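Local coordinates for bacterioferritin (Mycobacterium tuberculosis, PDB 3UOI), which probably stores iron by oxidising ferrous ions with dioxygen and depositing the ferric product as a mineral inside a hollow, heme-containing shell of 24 subunits, at residues Leu136-Gln139 against Leu140-Met143; Thr61-Ile64 against Leu65-Asp68; Ala43-Thr46 against Arg47-Phe51; Val9-Leu12 against Leu13-Leu17. All coordinates share one frame; numbering follows the deposited sequence.

Contact 1 of 4, residues Leu136-Gln139 against Leu140-Met143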
loop_
_atom_site.group_PDB
_atom_site.type_symbol
_atom_site.label_atom_id
_atom_site.label_comp_id
_atom_site.label_asym_id
_atom_site.label_seq_id
_atom_site.Cartn_x
_atom_site.Cartn_y
_atom_site.Cartn_z
ATOM N N LEU A 136 -2.690 -2.295 -48.174
ATOM C CA LEU A 136 -1.968 -1.560 -49.207
ATOM C C LEU A 136 -2.799 -0.905 -50.362
ATOM O O LEU A 136 -2.519 0.202 -50.770
ATOM C CB LEU A 136 -0.835 -2.413 -49.752
ATOM C CG LEU A 136 0.329 -2.756 -48.830
ATOM C CD1 LEU A 136 1.160 -3.867 -49.346
ATOM C CD2 LEU A 136 1.183 -1.594 -48.615
ATOM N N GLU A 137 -3.774 -1.646 -50.869
ATOM C CA GLU A 137 -4.739 -1.220 -51.843
ATOM C C GLU A 137 -5.632 -0.121 -51.289
ATOM O O GLU A 137 -5.845 0.821 -51.941
ATOM C CB GLU A 137 -5.541 -2.408 -52.390
ATOM C CG GLU A 137 -4.679 -3.502 -52.990
ATOM C CD GLU A 137 -5.413 -4.638 -53.623
ATOM O OE1 GLU A 137 -6.500 -4.962 -53.220
ATOM O OE2 GLU A 137 -4.849 -5.239 -54.497
ATOM N N THR A 138 -6.069 -0.232 -50.046
ATOM C CA THR A 138 -6.788 0.832 -49.375
ATOM C C THR A 138 -5.933 2.115 -49.284
ATOM O O THR A 138 -6.450 3.160 -49.418
ATOM C CB THR A 138 -7.262 0.441 -47.988
ATOM O OG1 THR A 138 -8.304 -0.494 -48.077
ATOM C CG2 THR A 138 -7.755 1.640 -47.236
ATOM N N GLN A 139 -4.638 2.020 -49.075
ATOM C CA GLN A 139 -3.820 3.214 -49.093
ATOM C C GLN A 139 -3.817 3.867 -50.485
ATOM O O GLN A 139 -3.956 5.029 -50.633
ATOM C CB GLN A 139 -2.383 2.981 -48.576
ATOM C CG GLN A 139 -2.225 2.313 -47.229
ATOM C CD GLN A 139 -3.208 2.772 -46.205
ATOM O OE1 GLN A 139 -3.066 3.825 -45.665
ATOM N NE2 GLN A 139 -4.197 1.993 -45.947
ATOM N N LEU A 140 -3.683 3.086 -51.516
ATOM C CA LEU A 140 -3.748 3.678 -52.825
ATOM C C LEU A 140 -5.125 4.295 -53.094
ATOM O O LEU A 140 -5.193 5.319 -53.678
ATOM C CB LEU A 140 -3.252 2.755 -53.889
ATOM C CG LEU A 140 -1.792 2.405 -53.693
ATOM C CD1 LEU A 140 -1.504 1.059 -54.198
ATOM C CD2 LEU A 140 -1.005 3.352 -54.412
ATOM N N GLU A 141 -6.188 3.664 -52.600
ATOM C CA GLU A 141 -7.560 4.154 -52.774
ATOM C C GLU A 141 -7.715 5.515 -52.145
ATOM O O GLU A 141 -8.292 6.402 -52.712
ATOM C CB GLU A 141 -8.607 3.233 -52.107
ATOM C CG GLU A 141 -8.606 1.725 -52.453
ATOM C CD GLU A 141 -9.765 0.869 -51.804
ATOM O OE1 GLU A 141 -10.272 1.134 -50.708
ATOM O OE2 GLU A 141 -10.118 -0.123 -52.414
ATOM N N LEU A 142 -7.196 5.631 -50.939
ATOM C CA LEU A 142 -7.214 6.845 -50.157
ATOM C C LEU A 142 -6.434 7.959 -50.791
ATOM O O LEU A 142 -6.830 9.082 -50.741
ATOM C CB LEU A 142 -6.732 6.595 -48.762
ATOM C CG LEU A 142 -7.714 5.997 -47.802
ATOM C CD1 LEU A 142 -7.041 5.703 -46.479
ATOM C CD2 LEU A 142 -8.830 6.927 -47.613
ATOM N N MET A 143 -5.340 7.611 -51.430
ATOM C CA MET A 143 -4.520 8.572 -52.055
ATOM C C MET A 143 -5.274 9.358 -53.105
ATOM O O MET A 143 -5.168 10.553 -53.158
ATOM C CB MET A 143 -3.378 7.867 -52.721
ATOM C CG MET A 143 -2.188 7.757 -51.901
ATOM S SD MET A 143 -0.823 7.224 -52.856
ATOM C CE MET A 143 0.578 7.872 -52.038
#
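E141 N donates to E137 O over 2.9 Å, the shortest of four successive i to i+4 bonds on this turn of helix 116-146. L140 N on L136 O, L142 N on T138 O and M143 N on Q139 O make up the rest of the run. E141 packs back along the preceding turn. Its CG leans on the backbone of E137, 2.9 Å from E137 O, a tight fit. With CG beside its own backbone N (chi1 -53°) and the chain extended beyond, the carboxylate is carried across T138, where OE1 stands 3.7 Å from T138 OG1, too far for more than a loose polar approach. E137 sends its carboxylate elsewhere: OE2 bonds to the hydroxyl of Y97, and OE1 to the N of M3 of a neighbouring subunit. Further along, T138 and L142 run side by side in the same direction, T138 CG2 lying 4.2 Å from L142 CD1. L140 turns back over the previous turn, its CG and CD1 each 3.7 Å from L136 O. Beyond the segments, the amide of Q139 is tied to Y135 O and the Y151 hydroxyl. This is an ordinary alpha-helical turn near the end of the last long helix of the ferritin four-helix bundle, with its sides put to different uses: L136 and L140 face helix 85-112 of the same bundle, while T138 and L142 pack on W37 of another neighbouring subunit.

Contact 2 of 4, residues Thr61-Ile64 against Leu65-Asp68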
loop_
_atom_site.group_PDB
_atom_site.type_symbol
_atom_site.label_atom_id
_atom_site.label_comp_id
_atom_site.label_asym_id
_atom_site.label_seq_id
_atom_site.Cartn_x
_atom_site.Cartn_y
_atom_site.Cartn_z
ATOM N N THR A 61 11.716 -21.468 -41.400
ATOM C CA THR A 61 13.009 -22.018 -41.128
ATOM C C THR A 61 12.941 -23.211 -40.193
ATOM O O THR A 61 13.562 -24.170 -40.459
ATOM C CB THR A 61 13.924 -20.963 -40.539
ATOM O OG1 THR A 61 13.953 -19.862 -41.416
ATOM C CG2 THR A 61 15.305 -21.509 -40.373
ATOM N N ASP A 62 12.143 -23.122 -39.136
ATOM C CA ASP A 62 11.926 -24.180 -38.167
ATOM C C ASP A 62 11.254 -25.356 -38.884
ATOM O O ASP A 62 11.555 -26.459 -38.612
ATOM C CB ASP A 62 10.951 -23.773 -37.043
ATOM C CG ASP A 62 11.463 -22.707 -36.105
ATOM O OD1 ASP A 62 12.628 -22.610 -35.921
ATOM O OD2 ASP A 62 10.666 -22.007 -35.529
ATOM N N ARG A 63 10.298 -25.078 -39.763
ATOM C CA ARG A 63 9.588 -26.152 -40.447
ATOM C C ARG A 63 10.543 -26.973 -41.327
ATOM O O ARG A 63 10.528 -28.156 -41.293
ATOM C CB ARG A 63 8.394 -25.596 -41.240
ATOM C CG ARG A 63 7.353 -26.557 -41.689
ATOM C CD ARG A 63 6.752 -27.466 -40.610
ATOM N NE ARG A 63 6.230 -28.699 -41.191
ATOM C CZ ARG A 63 5.960 -29.825 -40.573
ATOM N NH1 ARG A 63 6.104 -29.939 -39.307
ATOM N NH2 ARG A 63 5.514 -30.837 -41.274
ATOM N N ILE A 64 11.392 -26.288 -42.052
ATOM C CA ILE A 64 12.336 -26.870 -42.950
ATOM C C ILE A 64 13.305 -27.719 -42.177
ATOM O O ILE A 64 13.613 -28.798 -42.578
ATOM C CB ILE A 64 13.093 -25.773 -43.733
ATOM C CG1 ILE A 64 12.150 -24.909 -44.587
ATOM C CG2 ILE A 64 14.204 -26.338 -44.502
ATOM C CD1 ILE A 64 12.807 -24.085 -45.475
ATOM N N LEU A 65 13.777 -27.194 -41.060
ATOM C CA LEU A 65 14.679 -27.916 -40.220
ATOM C C LEU A 65 14.042 -29.169 -39.608
ATOM O O LEU A 65 14.585 -30.181 -39.685
ATOM C CB LEU A 65 15.334 -27.019 -39.180
ATOM C CG LEU A 65 16.347 -25.965 -39.623
ATOM C CD1 LEU A 65 16.926 -25.216 -38.394
ATOM C CD2 LEU A 65 17.445 -26.565 -40.500
ATOM N N LEU A 66 12.837 -29.089 -39.105
ATOM C CA LEU A 66 12.225 -30.258 -38.541
ATOM C C LEU A 66 12.073 -31.377 -39.614
ATOM O O LEU A 66 12.100 -32.498 -39.307
ATOM C CB LEU A 66 10.924 -29.939 -37.841
ATOM C CG LEU A 66 10.186 -30.909 -36.922
ATOM C CD1 LEU A 66 9.344 -30.117 -36.063
ATOM C CD2 LEU A 66 9.292 -31.898 -37.624
ATOM N N LEU A 67 11.940 -31.011 -40.868
ATOM C CA LEU A 67 11.779 -31.986 -41.924
ATOM C C LEU A 67 13.118 -32.343 -42.503
ATOM O O LEU A 67 13.183 -32.923 -43.537
ATOM C CB LEU A 67 10.806 -31.535 -43.017
ATOM C CG LEU A 67 9.373 -31.296 -42.576
ATOM C CD1 LEU A 67 8.685 -30.313 -43.394
ATOM C CD2 LEU A 67 8.615 -32.589 -42.564
ATOM N N ASP A 68 14.174 -31.956 -41.827
ATOM C CA ASP A 68 15.514 -32.267 -42.264
ATOM C C ASP A 68 15.973 -31.607 -43.587
ATOM O O ASP A 68 16.796 -32.124 -44.239
ATOM C CB ASP A 68 15.675 -33.807 -42.314
ATOM C CG ASP A 68 17.112 -34.264 -42.498
ATOM O OD1 ASP A 68 17.888 -34.229 -41.549
ATOM O OD2 ASP A 68 17.451 -34.674 -43.600
#
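L65 N bonds to T61 O and L66 N to D62 O, the latter at 3.0 Å and nearly straight (164°), in the last regular backbone hydrogen bonds of a helix running out. L67 N then reaches R63 O at 3.2 Å with a more bent approach, and adds a second, weak bond to I64 O, so that one N-H is divided between two carbonyls. D68, with positive phi (66°), is the C-prime residue of a Schellman motif, in which D68 N turns back to L65 O at 2.8 Å and the N of the following glycine closes on I64 O. Side-chain packing follows the same turn. The R63 side chain leaves on the carbonyl side (chi1 -164°), bends at its second torsion and spreads its guanidinium over L67: CG of the leucine lies 4.0 Å above one face, offset toward the rim, while CD1 comes within 3.7 Å of R63 NE. L66 CD2 approaches R63 NH1 more distantly, at 4.1 Å. L65 CG rests 3.4 Å from T61 O. The polar ends find partners beyond the turn. R63 NE bonds to S118 OG and R63 NH1 makes a salt bridge to E130 of a neighbouring subunit; D62 pairs with K32 of a different neighbouring subunit, and T61 OG1 with A57 O and the Y73 hydroxyl. The chemistry implies a guanidinium whose orientation is fixed by L67 on one face and by polar partners at its nitrogens: NE is bonded to helix 116-146 and NH1 to a neighbouring subunit, tying the helix terminus into the shell.

Contact 3 of 4, residues Ala43-Thr46 against Arg47-Phe51. With HEM (protoporphyrin IX containing Fe), chain B.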
loop_
_atom_site.group_PDB
_atom_site.type_symbol
_atom_site.label_atom_id
_atom_site.label_comp_id
_atom_site.label_asym_id
_atom_site.label_seq_id
_atom_site.Cartn_x
_atom_site.Cartn_y
_atom_site.Cartn_z
ATOM N N ALA A 43 6.003 4.975 -41.371
ATOM C CA ALA A 43 7.209 4.192 -41.297
ATOM C C ALA A 43 7.167 3.145 -40.184
ATOM O O ALA A 43 7.774 2.162 -40.288
ATOM C CB ALA A 43 8.382 5.076 -41.131
ATOM N N ALA A 44 6.491 3.438 -39.092
ATOM C CA ALA A 44 6.329 2.508 -38.018
ATOM C C ALA A 44 5.442 1.364 -38.469
ATOM O O ALA A 44 5.644 0.252 -38.100
ATOM C CB ALA A 44 5.782 3.158 -36.853
ATOM N N HIS A 45 4.414 1.687 -39.236
ATOM C CA HIS A 45 3.576 0.637 -39.735
ATOM C C HIS A 45 4.354 -0.269 -40.671
ATOM O O HIS A 45 4.394 -1.443 -40.473
ATOM C CB HIS A 45 2.349 1.151 -40.435
ATOM C CG HIS A 45 1.405 0.063 -40.806
ATOM N ND1 HIS A 45 1.625 -0.778 -41.868
ATOM C CD2 HIS A 45 0.265 -0.359 -40.226
ATOM C CE1 HIS A 45 0.656 -1.660 -41.934
ATOM N NE2 HIS A 45 -0.190 -1.422 -40.959
ATOM N N THR A 46 5.045 0.341 -41.616
ATOM C CA THR A 46 5.833 -0.363 -42.582
ATOM C C THR A 46 6.911 -1.214 -41.875
ATOM O O THR A 46 7.202 -2.245 -42.294
ATOM C CB THR A 46 6.466 0.541 -43.644
ATOM O OG1 THR A 46 5.492 1.362 -44.281
ATOM C CG2 THR A 46 7.095 -0.289 -44.675
ATOM N N ARG A 47 7.463 -0.713 -40.797
ATOM C CA ARG A 47 8.488 -1.415 -39.994
ATOM C C ARG A 47 7.983 -2.700 -39.375
ATOM O O ARG A 47 8.635 -3.683 -39.368
ATOM C CB ARG A 47 8.949 -0.534 -38.848
ATOM C CG ARG A 47 10.146 -1.001 -38.094
ATOM C CD ARG A 47 10.542 -0.035 -37.038
ATOM N NE ARG A 47 11.595 -0.554 -36.217
ATOM C CZ ARG A 47 12.860 -0.389 -36.472
ATOM N NH1 ARG A 47 13.199 0.330 -37.484
ATOM N NH2 ARG A 47 13.770 -0.911 -35.702
ATOM N N ALA A 48 6.778 -2.615 -38.863
ATOM C CA ALA A 48 6.036 -3.682 -38.244
ATOM C C ALA A 48 5.783 -4.726 -39.298
ATOM O O ALA A 48 5.756 -5.871 -39.021
ATOM C CB ALA A 48 4.769 -3.181 -37.679
ATOM N N GLU A 49 5.554 -4.307 -40.518
ATOM C CA GLU A 49 5.340 -5.273 -41.571
ATOM C C GLU A 49 6.614 -6.111 -41.828
ATOM O O GLU A 49 6.551 -7.284 -42.030
ATOM C CB GLU A 49 4.768 -4.631 -42.829
ATOM C CG GLU A 49 3.413 -3.951 -42.661
ATOM C CD GLU A 49 2.237 -4.887 -42.669
ATOM O OE1 GLU A 49 2.422 -6.059 -42.782
ATOM O OE2 GLU A 49 1.119 -4.446 -42.556
ATOM N N SER A 50 7.763 -5.475 -41.797
ATOM C CA SER A 50 8.997 -6.178 -42.024
ATOM C C SER A 50 9.264 -7.222 -40.917
ATOM O O SER A 50 9.758 -8.269 -41.174
ATOM C CB SER A 50 10.155 -5.238 -42.266
ATOM O OG SER A 50 10.752 -4.855 -41.100
ATOM N N PHE A 51 8.914 -6.849 -39.699
ATOM C CA PHE A 51 9.036 -7.669 -38.527
ATOM C C PHE A 51 8.142 -8.847 -38.674
ATOM O O PHE A 51 8.495 -9.911 -38.310
ATOM C CB PHE A 51 8.780 -6.886 -37.253
ATOM C CG PHE A 51 9.935 -6.020 -36.836
ATOM C CD1 PHE A 51 10.655 -5.321 -37.737
ATOM C CD2 PHE A 51 10.303 -5.928 -35.564
ATOM C CE1 PHE A 51 11.689 -4.546 -37.372
ATOM C CE2 PHE A 51 11.377 -5.143 -35.216
ATOM C CZ PHE A 51 12.046 -4.457 -36.136
HETATM C CHA HEM B . 14.087 -8.103 -34.939
HETATM C CHB HEM B . 16.332 -5.479 -38.288
HETATM C CHC HEM B . 16.849 -9.463 -40.964
HETATM C CHD HEM B . 14.808 -12.178 -37.523
HETATM C C1A HEM B . 14.789 -7.062 -35.507
HETATM C C2A HEM B . 15.219 -5.822 -34.903
HETATM C C3A HEM B . 15.827 -5.106 -35.871
HETATM C C4A HEM B . 15.803 -5.853 -37.076
HETATM C CMA HEM B . 16.491 -3.725 -35.771
HETATM C CAA HEM B . 14.962 -5.487 -33.405
HETATM C CBA HEM B . 15.712 -6.533 -32.567
HETATM C CGA HEM B . 16.514 -5.997 -31.386
HETATM O O1A HEM B . 17.508 -6.657 -30.904
HETATM O O2A HEM B . 16.153 -4.894 -30.893
HETATM C C1B HEM B . 16.623 -6.322 -39.347
HETATM C C2B HEM B . 17.116 -5.917 -40.658
HETATM C C3B HEM B . 17.282 -7.008 -41.395
HETATM C C4B HEM B . 16.868 -8.144 -40.571
HETATM C CMB HEM B . 17.458 -4.480 -41.136
HETATM C CAB HEM B . 17.813 -6.958 -42.857
HETATM C CBB HEM B . 17.674 -7.998 -43.671
HETATM C C1C HEM B . 16.356 -10.579 -40.300
HETATM C C2C HEM B . 16.247 -11.929 -40.847
HETATM C C3C HEM B . 15.703 -12.674 -39.861
HETATM C C4C HEM B . 15.385 -11.823 -38.721
HETATM C CMC HEM B . 16.708 -12.380 -42.263
HETATM C CAC HEM B . 15.395 -14.171 -39.891
HETATM C CBC HEM B . 14.483 -14.572 -39.000
HETATM C C1D HEM B . 14.356 -11.311 -36.558
HETATM C C2D HEM B . 13.511 -11.695 -35.462
HETATM C C3D HEM B . 13.312 -10.406 -34.688
HETATM C C4D HEM B . 14.041 -9.417 -35.376
HETATM C CMD HEM B . 12.987 -13.126 -35.102
HETATM C CAD HEM B . 12.540 -10.175 -33.405
HETATM C CBD HEM B . 11.078 -10.104 -33.815
HETATM C CGD HEM B . 10.328 -9.711 -32.576
HETATM O O1D HEM B . 10.867 -8.899 -31.760
HETATM O O2D HEM B . 9.206 -10.222 -32.410
HETATM N NA HEM B . 15.148 -7.010 -36.822
HETATM N NB HEM B . 16.452 -7.687 -39.322
HETATM N NC HEM B . 15.819 -10.595 -39.029
HETATM N ND HEM B . 14.618 -9.952 -36.552
HETATM FE FE HEM B . 15.454 -8.880 -37.905
#
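R47, bonded through its N to A43 O at 2.9 Å, sends its side chain to the heme. Extended from CG to NE (chi2 177°), it brings NH2 to 3.9 Å from the heme methyl CMA. Beside it F51 CZ lies 3.7 Å from heme C2A. Behind this first shell, R47 NH1 is held by a salt bridge to E58 of a neighbouring subunit, whose R55 bonds to the heme. R47 O receives two donors from the same face, F51 N at 3.2 Å and S50 OG at 3.0 Å. The helix backbone continues with A48 N on A44 O and E49 N on H45 O; the bond from S50 N to T46 O is weak. T46 OG1 is fixed by Q34. On the side turned to Y135 and H132, E49 CG lies 3.7 Å from H45 CE1, but the carboxylate is modelled so close to the ring that its exact place is doubtful. The ring of H45 also stacks with Y135. The chemistry implies a pocket wall that meets the porphyrin by van der Waals contact, where the salt bridge to E58 probably steadies the arginine beside the heme methyl.

Contact 4 of 4, residues Val9-Leu12 against Leu13-Leu17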
loop_
_atom_site.group_PDB
_atom_site.type_symbol
_atom_site.label_atom_id
_atom_site.label_comp_id
_atom_site.label_asym_id
_atom_site.label_seq_id
_atom_site.Cartn_x
_atom_site.Cartn_y
_atom_site.Cartn_z
ATOM N N VAL A 9 7.500 -30.300 -51.306
ATOM C CA VAL A 9 7.141 -29.422 -50.232
ATOM C C VAL A 9 8.312 -28.570 -49.801
ATOM O O VAL A 9 8.153 -27.430 -49.545
ATOM C CB VAL A 9 6.548 -30.104 -49.000
ATOM C CG1 VAL A 9 6.238 -29.072 -47.949
ATOM C CG2 VAL A 9 5.325 -30.857 -49.327
ATOM N N LEU A 10 9.474 -29.176 -49.691
ATOM C CA LEU A 10 10.658 -28.469 -49.296
ATOM C C LEU A 10 11.057 -27.396 -50.299
ATOM O O LEU A 10 11.349 -26.318 -49.930
ATOM C CB LEU A 10 11.785 -29.433 -49.005
ATOM C CG LEU A 10 11.745 -30.154 -47.656
ATOM C CD1 LEU A 10 12.840 -31.160 -47.543
ATOM C CD2 LEU A 10 11.780 -29.187 -46.467
ATOM N N ARG A 11 10.986 -27.669 -51.567
ATOM C CA ARG A 11 11.265 -26.632 -52.522
ATOM C C ARG A 11 10.286 -25.488 -52.313
ATOM O O ARG A 11 10.622 -24.359 -52.455
ATOM C CB ARG A 11 11.091 -27.147 -53.947
ATOM C CG ARG A 11 11.878 -26.415 -54.973
ATOM C CD ARG A 11 12.208 -27.264 -56.165
ATOM N NE ARG A 11 10.996 -27.818 -56.690
ATOM C CZ ARG A 11 10.594 -29.064 -56.536
ATOM N NH1 ARG A 11 11.330 -29.960 -55.896
ATOM N NH2 ARG A 11 9.432 -29.409 -57.038
ATOM N N LEU A 12 9.057 -25.835 -52.033
ATOM C CA LEU A 12 8.007 -24.854 -51.909
ATOM C C LEU A 12 8.298 -23.935 -50.731
ATOM O O LEU A 12 8.146 -22.756 -50.812
ATOM C CB LEU A 12 6.672 -25.552 -51.772
ATOM C CG LEU A 12 5.527 -24.735 -51.240
ATOM C CD1 LEU A 12 5.093 -23.818 -52.249
ATOM C CD2 LEU A 12 4.471 -25.614 -50.876
ATOM N N LEU A 13 8.719 -24.556 -49.653
ATOM C CA LEU A 13 9.047 -23.904 -48.439
ATOM C C LEU A 13 10.215 -22.992 -48.639
ATOM O O LEU A 13 10.155 -21.870 -48.264
ATOM C CB LEU A 13 9.302 -24.940 -47.332
ATOM C CG LEU A 13 8.069 -25.609 -46.698
ATOM C CD1 LEU A 13 8.343 -26.678 -45.673
ATOM C CD2 LEU A 13 7.144 -24.599 -46.148
ATOM N N ASN A 14 11.249 -23.478 -49.286
ATOM C CA ASN A 14 12.433 -22.684 -49.552
ATOM C C ASN A 14 12.158 -21.515 -50.479
ATOM O O ASN A 14 12.753 -20.512 -50.382
ATOM C CB ASN A 14 13.618 -23.499 -50.009
ATOM C CG ASN A 14 14.480 -23.903 -48.898
ATOM O OD1 ASN A 14 15.004 -23.084 -48.201
ATOM N ND2 ASN A 14 14.655 -25.171 -48.733
ATOM N N GLU A 15 11.236 -21.738 -51.383
ATOM C CA GLU A 15 10.817 -20.721 -52.286
ATOM C C GLU A 15 10.169 -19.590 -51.517
ATOM O O GLU A 15 10.394 -18.473 -51.785
ATOM C CB GLU A 15 9.798 -21.284 -53.258
ATOM C CG GLU A 15 10.337 -21.694 -54.559
ATOM C CD GLU A 15 9.253 -22.102 -55.494
ATOM O OE1 GLU A 15 9.192 -23.277 -55.810
ATOM O OE2 GLU A 15 8.469 -21.237 -55.895
ATOM N N GLN A 16 9.304 -19.957 -50.584
ATOM C CA GLN A 16 8.569 -19.018 -49.767
ATOM C C GLN A 16 9.503 -18.316 -48.833
ATOM O O GLN A 16 9.355 -17.159 -48.585
ATOM C CB GLN A 16 7.363 -19.635 -49.105
ATOM C CG GLN A 16 6.509 -18.700 -48.323
ATOM C CD GLN A 16 5.876 -17.588 -49.131
ATOM O OE1 GLN A 16 5.653 -17.693 -50.310
ATOM N NE2 GLN A 16 5.627 -16.507 -48.472
ATOM N N LEU A 17 10.472 -19.050 -48.333
ATOM C CA LEU A 17 11.451 -18.488 -47.454
ATOM C C LEU A 17 12.216 -17.402 -48.188
ATOM O O LEU A 17 12.390 -16.355 -47.678
ATOM C CB LEU A 17 12.412 -19.564 -46.972
ATOM C CG LEU A 17 13.663 -19.062 -46.260
ATOM C CD1 LEU A 17 13.314 -18.109 -45.136
ATOM C CD2 LEU A 17 14.488 -20.151 -45.736
#
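V9 and L13 lie side by side one turn apart on helix 7-36, pointing the same way. CG1 of V9 stands opposite the backbone N (chi1 179°), which swings it onto L13, 3.9 Å from L13 CD1. The leucine chooses the other arm: CG sits beside its own N (chi1 -77°), 3.4 Å from V9 O, and CD1 also comes within 4.3 Å of L10 CD2. Beneath them runs the regular ladder of L13 N on V9 O, N14 N on L10 O at 2.9 Å, E15 N on R11 O and Q16 N on L12 O. As the opening helix of the ferritin-like four-helix bundle, this stretch turns L12 and L13 inward, where L122 of helix 116-146 meets both. E15 folds its CB against two carbonyls, 3.3 Å from both R11 O and L12 O, and its extended chain lies back along R11, with E15 OE1 still 5.0 Å from R11 NE. N14 spends both ends of its amide on a nearby loop, OD1 on N72 N and ND2 on L70 O. The Q16 chain bends and takes its amide away from L12, where two bonds hold it: OE1 accepts from R102, and NE2 donates to E20, a predicted ligand of the first iron.

Only contacts 2 and 4 touch. Their centres are about 11 Å apart, and I64 CD1 of contact 2 packs 3.6 Å from N14 OD1 of contact 4, while R63 CG meets L13 CD1 at 4.1 Å, joining helix 7-36 to helix 40-66. Contact 3 shares helix 40-66 with contact 2, about 26 Å away between centres; both lie near the heme, contact 3 in touch with it and T61 of contact 2 about 6 Å away. Contact 1, on helix 116-146, stands about 17 Å from contact 3 and about 37 Å from contact 2, centre to centre. The predicted di-iron site falls among them: L136 of contact 1 packs close to E96 and H132, E49 of contact 3 comes near H132, and contact 4 adjoins E20.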